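PDB 3MRU: aminoacyl-histidine dipeptidase from Vibrio alginolyticus, which probably hydrolyses dipeptides, with a preference for hydrophobic ones including prolyl amino acids, as a zinc- or cobalt-dependent metallopeptidase of the M20C family. Local coordinates for residues 1-11 against 102-110; 21-32 against 95-103. All blocks are in the same frame, centred on the assembly; numbering follows the deposited sequence.

Contact 1: residues 1-11 against 102-110; sequences MSEFHSEISTL and PYIDGEWVT
The loop from M1 to L11 passes over one side of the 102-110 hairpin without a backbone hydrogen bond to it, its nearest CA pair being M1 and D105, 6.4 Å apart. Residues 102-110 form a beta hairpin: strands 102-105 and 108-110 are joined through a type II' turn from D105 to W108 with G106, at positive phi, in its second position. Y103 and T110 bond to each other in both directions, and D105 N to W108 O is the last bond before the turn. Strand 102-105 is an outermost strand of a four-stranded antiparallel sheet, and the N-terminal loop covers part of it.

The grip is apolar. I8 and L11 come down on I104 and V109, which point from neighbouring strands toward the loop. I8 and I104 lie alongside each other, pointing opposite ways. With chi1 at -54°, CG1 of I8 points away from the carbonyl carbon, which carries CD1 over I104 and V109, 3.9 Å from CG2 of V109; CG1 lies 4.2 Å from CG of P102. L11 meets I104 tip to tip, CD1 to CD1 at 3.7 Å. W17 of helix 14-25 touches I8 and L11, while I469 of helix 469-485 packs against L11, I104 and V109.

Toward the turn the contact thins out. E3 bends at chi2 (85°), and its OE2 lies 3.7 Å from N of G106 without forming a hydrogen bond. OD1 of the like-charged D105 is 4.4 Å from OE2 of E3, which would probably disfavour closer approach. The chain end is poorly ordered at M1. Between these two regions, CB of S6 rests 3.8 Å from CD1 of I104.

Contact 2: residues 21-32 against 95-103; sequences DKICSIPHPSKH and FTQDPIQPY
C24 and I100 make the one backbone hydrogen bond of this contact, I100 N to C24 O at 2.8 Å with a bent N-H...O angle of 146°; the position of that oxygen is uncertain in the model. Beside it, CB of P99 approaches O of S25 at 3.5 Å.

Apolar contacts continue on both flanks. SG of C24, anti to its carbonyl carbon (chi1 -83°), lies 3.7 Å from CG of P102. Farther along, CG of P29 meets CB of F95 at 3.6 Å. The arrangement is an extended connection running on from the C-terminal end of helix 14-25, laid along the loop that leads into strand 102-105 of the M20 peptidase fold. Here P27 turns its ring into a row of carbonyl oxygens, with CB near those of F95 and T96, and CG near those of Q97 and D98.

Two histidines finish the contact. H28 crosses I100 at about a right angle, CE1 to CD1 at 3.8 Å, while its ND1 donates to O of I26. H32 closes the type II turn that starts at P29, its N bonded to O of P29; its ND1 bonds to O of S30, at the ring edge, and its NE2 lies 3.5 Å from CG2 of T96.

In the fold
Contacts 1 and 2 have their centres about 17 Å apart and share P102 and Y103, so both involve strand 102-105. Along the chain, 21-32 follows 1-11 and 95-103 runs into 102-110, so contact 2 lies within the span that contact 1 brackets. The two touch directly at D21 of helix 14-25: its OD1 makes a weak hydrogen bond with OG of S9, and OE2 of E7, of like charge, is close by. Contact 1 lies away from the metal site. Contact 2 comes closer, the H28 side chain being about 7 Å from that of the zinc ligand H80 and about 11 Å from a bound zinc ion.

Contact 1: residues 1-11 against 102-110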
# COMPACT_ATOMS: atom_id res chain seq x y z
N MET A 1 3.91 12.08 31.89
CA MET A 1 4.49 13.36 32.25
C MET A 1 3.74 13.92 33.43
O MET A 1 4.26 14.04 34.53
CB MET A 1 4.36 14.34 31.09
CG MET A 1 5.57 15.21 30.84
SD MET A 1 5.17 16.76 30.00
CE MET A 1 5.27 16.31 28.27
N SER A 2 2.50 14.28 33.18
CA SER A 2 1.62 14.83 34.20
C SER A 2 0.89 13.70 34.93
O SER A 2 0.86 13.66 36.16
CB SER A 2 0.64 15.86 33.59
OG SER A 2 1.13 16.45 32.39
N GLU A 3 0.31 12.78 34.16
CA GLU A 3 -0.39 11.62 34.72
C GLU A 3 0.62 10.51 34.99
O GLU A 3 0.65 9.49 34.29
CB GLU A 3 -1.47 11.12 33.76
CG GLU A 3 -2.52 12.17 33.38
CD GLU A 3 -2.10 13.06 32.20
OE1 GLU A 3 -2.88 13.97 31.86
OE2 GLU A 3 -1.00 12.85 31.63
N PHE A 4 1.43 10.72 36.01
CA PHE A 4 2.57 9.87 36.28
C PHE A 4 2.18 8.54 36.94
O PHE A 4 2.89 7.53 36.80
CB PHE A 4 3.59 10.62 37.13
CG PHE A 4 4.75 9.78 37.55
CD1 PHE A 4 4.81 9.26 38.84
CD2 PHE A 4 5.75 9.47 36.65
CE1 PHE A 4 5.87 8.46 39.25
CE2 PHE A 4 6.82 8.67 37.05
CZ PHE A 4 6.87 8.16 38.35
N HIS A 5 1.06 8.54 37.64
CA HIS A 5 0.64 7.35 38.35
C HIS A 5 -0.42 6.50 37.61
O HIS A 5 -0.91 5.51 38.16
CB HIS A 5 0.14 7.74 39.74
CG HIS A 5 1.11 8.58 40.52
ND1 HIS A 5 1.01 9.96 40.58
CD2 HIS A 5 2.16 8.24 41.29
CE1 HIS A 5 1.97 10.43 41.35
NE2 HIS A 5 2.69 9.41 41.80
N SER A 6 -0.75 6.87 36.37
CA SER A 6 -1.84 6.22 35.62
C SER A 6 -1.47 4.87 34.99
O SER A 6 -0.50 4.78 34.25
CB SER A 6 -2.37 7.18 34.54
OG SER A 6 -2.93 8.34 35.13
N GLU A 7 -2.27 3.83 35.26
CA GLU A 7 -1.98 2.50 34.73
C GLU A 7 -2.66 2.23 33.41
O GLU A 7 -3.88 2.39 33.28
CB GLU A 7 -2.31 1.38 35.74
CG GLU A 7 -1.13 0.39 35.94
CD GLU A 7 -0.87 -0.49 34.71
OE1 GLU A 7 -1.81 -1.22 34.34
OE2 GLU A 7 0.25 -0.48 34.13
N ILE A 8 -1.86 1.81 32.43
CA ILE A 8 -2.36 1.37 31.15
C ILE A 8 -3.41 0.27 31.33
O ILE A 8 -4.41 0.27 30.63
CB ILE A 8 -1.23 0.90 30.23
CG1 ILE A 8 -0.15 1.97 30.11
CG2 ILE A 8 -1.72 0.55 28.87
CD1 ILE A 8 -0.49 3.24 29.31
N SER A 9 -3.23 -0.64 32.28
CA SER A 9 -4.19 -1.76 32.43
C SER A 9 -5.52 -1.37 33.08
O SER A 9 -6.33 -2.24 33.39
CB SER A 9 -3.61 -2.95 33.20
OG SER A 9 -2.28 -3.22 32.85
N THR A 10 -5.73 -0.08 33.31
CA THR A 10 -6.96 0.38 33.94
C THR A 10 -7.76 1.39 33.08
O THR A 10 -8.75 1.98 33.54
CB THR A 10 -6.70 0.92 35.36
OG1 THR A 10 -5.78 2.03 35.29
CG2 THR A 10 -6.15 -0.18 36.23
N LEU A 11 -7.29 1.57 31.84
CA LEU A 11 -8.01 2.30 30.81
C LEU A 11 -9.15 1.41 30.33
O LEU A 11 -9.04 0.18 30.36
CB LEU A 11 -7.06 2.63 29.66
CG LEU A 11 -5.99 3.66 29.99
CD1 LEU A 11 -4.89 3.70 28.95
CD2 LEU A 11 -6.59 5.03 30.15
N PRO A 102 4.92 1.30 27.40
CA PRO A 102 3.87 2.24 27.02
C PRO A 102 3.64 3.21 28.17
O PRO A 102 3.82 2.84 29.33
CB PRO A 102 2.65 1.35 26.83
CG PRO A 102 2.88 0.20 27.77
CD PRO A 102 4.37 -0.03 27.74
N TYR A 103 3.26 4.44 27.85
CA TYR A 103 2.87 5.40 28.88
C TYR A 103 1.70 6.26 28.40
O TYR A 103 1.38 6.29 27.21
CB TYR A 103 4.06 6.24 29.34
CG TYR A 103 4.54 7.31 28.37
CD1 TYR A 103 4.20 8.66 28.58
CD2 TYR A 103 5.36 6.99 27.29
CE1 TYR A 103 4.63 9.64 27.71
CE2 TYR A 103 5.80 7.96 26.41
CZ TYR A 103 5.44 9.29 26.62
OH TYR A 103 5.87 10.27 25.75
N ILE A 104 1.06 6.96 29.34
CA ILE A 104 -0.10 7.79 29.02
C ILE A 104 0.25 9.27 29.04
O ILE A 104 0.69 9.78 30.06
CB ILE A 104 -1.25 7.53 30.00
CG1 ILE A 104 -1.68 6.06 29.93
CG2 ILE A 104 -2.42 8.49 29.71
CD1 ILE A 104 -2.58 5.61 31.08
N ASP A 105 0.05 9.96 27.92
CA ASP A 105 0.26 11.40 27.85
C ASP A 105 -0.94 12.04 27.19
O ASP A 105 -0.99 12.12 25.96
CB ASP A 105 1.52 11.71 27.05
CG ASP A 105 1.98 13.18 27.19
OD1 ASP A 105 1.56 13.88 28.14
OD2 ASP A 105 2.81 13.63 26.34
N GLY A 106 -1.91 12.48 28.02
CA GLY A 106 -3.10 13.19 27.55
C GLY A 106 -4.21 12.34 26.95
O GLY A 106 -4.80 11.52 27.62
N GLU A 107 -4.49 12.54 25.67
CA GLU A 107 -5.54 11.81 24.99
C GLU A 107 -4.95 10.60 24.26
O GLU A 107 -5.63 9.89 23.50
CB GLU A 107 -6.28 12.78 24.03
CG GLU A 107 -5.67 14.23 24.04
CD GLU A 107 -6.23 15.14 22.93
OE1 GLU A 107 -5.46 16.04 22.46
OE2 GLU A 107 -7.41 14.95 22.54
N TRP A 108 -3.67 10.35 24.54
CA TRP A 108 -2.82 9.40 23.80
C TRP A 108 -2.03 8.44 24.68
O TRP A 108 -1.74 8.72 25.84
CB TRP A 108 -1.79 10.17 22.98
CG TRP A 108 -2.40 11.12 22.06
CD1 TRP A 108 -2.67 12.43 22.29
CD2 TRP A 108 -2.88 10.84 20.74
NE1 TRP A 108 -3.27 12.99 21.20
CE2 TRP A 108 -3.41 12.03 20.23
CE3 TRP A 108 -2.90 9.69 19.94
CZ2 TRP A 108 -3.96 12.11 18.95
CZ3 TRP A 108 -3.44 9.76 18.67
CH2 TRP A 108 -3.97 10.97 18.19
N VAL A 109 -1.66 7.30 24.11
CA VAL A 109 -0.73 6.40 24.75
C VAL A 109 0.37 6.16 23.76
O VAL A 109 0.11 5.72 22.64
CB VAL A 109 -1.40 5.05 25.12
CG1 VAL A 109 -0.36 3.90 25.29
CG2 VAL A 109 -2.25 5.20 26.37
N THR A 110 1.60 6.47 24.16
CA THR A 110 2.79 6.24 23.32
C THR A 110 3.88 5.51 24.13
O THR A 110 3.78 5.41 25.35
CB THR A 110 3.29 7.58 22.63
OG1 THR A 110 4.39 7.32 21.73
CG2 THR A 110 3.65 8.65 23.66

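Contact 2: residues 21-32 against 95-103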
# COMPACT_ATOMS: atom_id res chain seq x y z
N ASP A 21 -1.27 -4.36 27.68
CA ASP A 21 -0.13 -4.16 28.58
C ASP A 21 0.73 -5.43 28.56
O ASP A 21 1.95 -5.33 28.56
CB ASP A 21 -0.52 -3.71 30.02
CG ASP A 21 0.63 -2.92 30.75
OD1 ASP A 21 0.39 -2.35 31.85
OD2 ASP A 21 1.78 -2.87 30.23
N LYS A 22 0.09 -6.60 28.49
CA LYS A 22 0.83 -7.86 28.42
C LYS A 22 1.58 -8.04 27.09
O LYS A 22 2.78 -8.33 27.10
CB LYS A 22 -0.06 -9.07 28.70
CG LYS A 22 0.67 -10.43 28.61
CD LYS A 22 1.53 -10.68 29.85
CE LYS A 22 2.10 -12.09 29.83
NZ LYS A 22 1.73 -12.85 31.07
N ILE A 23 0.88 -7.88 25.95
CA ILE A 23 1.54 -7.81 24.63
C ILE A 23 2.74 -6.82 24.56
O ILE A 23 3.73 -7.11 23.91
CB ILE A 23 0.55 -7.45 23.51
CG1 ILE A 23 -0.42 -8.61 23.24
CG2 ILE A 23 1.29 -7.15 22.24
CD1 ILE A 23 -1.68 -8.23 22.47
N CYS A 24 2.64 -5.67 25.21
CA CYS A 24 3.75 -4.72 25.23
C CYS A 24 4.98 -5.27 25.94
O CYS A 24 6.11 -4.88 25.63
CB CYS A 24 3.34 -3.43 25.96
SG CYS A 24 2.44 -2.19 25.02
N SER A 25 4.74 -6.14 26.92
CA SER A 25 5.78 -6.65 27.81
C SER A 25 6.64 -7.74 27.15
O SER A 25 7.79 -7.98 27.56
CB SER A 25 5.19 -7.20 29.12
OG SER A 25 4.57 -8.46 28.94
N ILE A 26 6.10 -8.41 26.13
CA ILE A 26 6.89 -9.45 25.45
C ILE A 26 7.27 -9.05 24.02
O ILE A 26 6.40 -8.90 23.16
CB ILE A 26 6.24 -10.88 25.50
CG1 ILE A 26 5.78 -11.32 24.11
CG2 ILE A 26 5.14 -11.00 26.58
CD1 ILE A 26 4.57 -10.56 23.63
N PRO A 27 8.57 -8.89 23.79
CA PRO A 27 9.09 -8.47 22.48
C PRO A 27 8.75 -9.25 21.21
O PRO A 27 9.15 -10.40 21.05
CB PRO A 27 10.59 -8.73 22.61
CG PRO A 27 10.87 -8.59 24.07
CD PRO A 27 9.64 -9.11 24.77
N HIS A 28 8.02 -8.59 20.31
CA HIS A 28 7.64 -9.18 19.04
C HIS A 28 7.81 -8.33 17.75
O HIS A 28 6.82 -7.93 17.14
CB HIS A 28 6.15 -9.45 19.36
CG HIS A 28 5.35 -8.22 19.73
ND1 HIS A 28 5.58 -7.50 20.89
CD2 HIS A 28 4.34 -7.59 19.09
CE1 HIS A 28 4.74 -6.48 20.94
NE2 HIS A 28 3.98 -6.51 19.86
N PRO A 29 9.07 -8.07 17.29
CA PRO A 29 9.21 -7.36 16.02
C PRO A 29 9.03 -8.39 14.94
O PRO A 29 8.95 -9.58 15.23
CB PRO A 29 10.67 -6.91 16.00
CG PRO A 29 11.17 -7.03 17.40
CD PRO A 29 10.34 -8.09 18.04
N SER A 30 8.98 -7.93 13.69
CA SER A 30 8.72 -8.83 12.59
C SER A 30 9.73 -9.93 12.68
O SER A 30 10.87 -9.71 13.12
CB SER A 30 8.79 -8.09 11.25
OG SER A 30 8.04 -6.88 11.31
N LYS A 31 9.29 -11.14 12.34
CA LYS A 31 10.15 -12.33 12.33
C LYS A 31 10.51 -12.93 13.72
O LYS A 31 11.16 -13.98 13.80
CB LYS A 31 11.39 -12.10 11.44
CG LYS A 31 11.08 -11.90 9.93
CD LYS A 31 10.88 -13.24 9.18
CE LYS A 31 12.23 -13.82 8.67
NZ LYS A 31 12.22 -15.30 8.37
N HIS A 32 10.06 -12.28 14.81
CA HIS A 32 10.33 -12.77 16.17
C HIS A 32 9.05 -13.00 16.96
O HIS A 32 9.02 -12.95 18.18
CB HIS A 32 11.25 -11.81 16.87
CG HIS A 32 12.60 -11.73 16.24
ND1 HIS A 32 12.79 -11.29 14.94
CD2 HIS A 32 13.83 -12.05 16.71
CE1 HIS A 32 14.08 -11.34 14.65
NE2 HIS A 32 14.73 -11.79 15.71
N PHE A 95 15.30 -4.57 20.40
CA PHE A 95 13.97 -5.04 20.02
C PHE A 95 13.77 -6.53 20.23
O PHE A 95 12.76 -6.93 20.77
CB PHE A 95 13.59 -4.59 18.60
CG PHE A 95 13.11 -3.15 18.54
CD1 PHE A 95 14.01 -2.10 18.39
CD2 PHE A 95 11.75 -2.84 18.68
CE1 PHE A 95 13.58 -0.79 18.37
CE2 PHE A 95 11.32 -1.52 18.65
CZ PHE A 95 12.23 -0.50 18.50
N THR A 96 14.74 -7.35 19.84
CA THR A 96 14.57 -8.80 20.02
C THR A 96 14.30 -9.11 21.48
O THR A 96 13.60 -10.07 21.78
CB THR A 96 15.75 -9.62 19.44
OG1 THR A 96 16.95 -9.24 20.11
CG2 THR A 96 15.90 -9.41 17.92
N GLN A 97 14.85 -8.31 22.38
CA GLN A 97 14.83 -8.63 23.82
C GLN A 97 14.06 -7.74 24.79
O GLN A 97 13.50 -8.24 25.78
CB GLN A 97 16.28 -8.71 24.24
CG GLN A 97 16.92 -10.05 23.93
CD GLN A 97 18.27 -10.14 24.57
OE1 GLN A 97 19.02 -9.15 24.62
NE2 GLN A 97 18.60 -11.33 25.10
N ASP A 98 14.02 -6.44 24.52
CA ASP A 98 13.38 -5.46 25.40
C ASP A 98 11.88 -5.23 25.16
O ASP A 98 11.40 -5.28 24.01
CB ASP A 98 14.14 -4.13 25.33
CG ASP A 98 15.57 -4.28 25.78
OD1 ASP A 98 16.27 -3.25 25.85
OD2 ASP A 98 15.98 -5.42 26.07
N PRO A 99 11.14 -4.97 26.27
CA PRO A 99 9.71 -4.71 26.28
C PRO A 99 9.39 -3.28 25.86
O PRO A 99 10.23 -2.40 26.02
CB PRO A 99 9.36 -4.90 27.76
CG PRO A 99 10.55 -4.42 28.47
CD PRO A 99 11.69 -4.94 27.64
N ILE A 100 8.19 -3.06 25.33
CA ILE A 100 7.73 -1.70 25.07
C ILE A 100 7.29 -1.07 26.38
O ILE A 100 6.55 -1.67 27.17
CB ILE A 100 6.54 -1.69 24.09
CG1 ILE A 100 6.84 -2.51 22.83
CG2 ILE A 100 6.13 -0.27 23.76
CD1 ILE A 100 6.75 -4.01 22.98
N GLN A 101 7.75 0.14 26.64
CA GLN A 101 7.29 0.81 27.83
C GLN A 101 6.18 1.77 27.44
O GLN A 101 6.45 2.93 27.18
CB GLN A 101 8.43 1.58 28.51
CG GLN A 101 9.64 0.77 28.93
CD GLN A 101 10.84 1.68 29.13
OE1 GLN A 101 10.90 2.46 30.09
NE2 GLN A 101 11.80 1.63 28.19
N PRO A 102 4.92 1.30 27.40
CA PRO A 102 3.87 2.24 27.02
C PRO A 102 3.64 3.21 28.17
O PRO A 102 3.82 2.84 29.33
CB PRO A 102 2.65 1.35 26.83
CG PRO A 102 2.88 0.20 27.77
CD PRO A 102 4.37 -0.03 27.74
N TYR A 103 3.26 4.44 27.85
CA TYR A 103 2.87 5.40 28.88
C TYR A 103 1.70 6.26 28.40
O TYR A 103 1.38 6.29 27.21
CB TYR A 103 4.06 6.24 29.34
CG TYR A 103 4.54 7.31 28.37
CD1 TYR A 103 4.20 8.66 28.58
CD2 TYR A 103 5.36 6.99 27.29
CE1 TYR A 103 4.63 9.64 27.71
CE2 TYR A 103 5.80 7.96 26.41
CZ TYR A 103 5.44 9.29 26.62
OH TYR A 103 5.87 10.27 25.75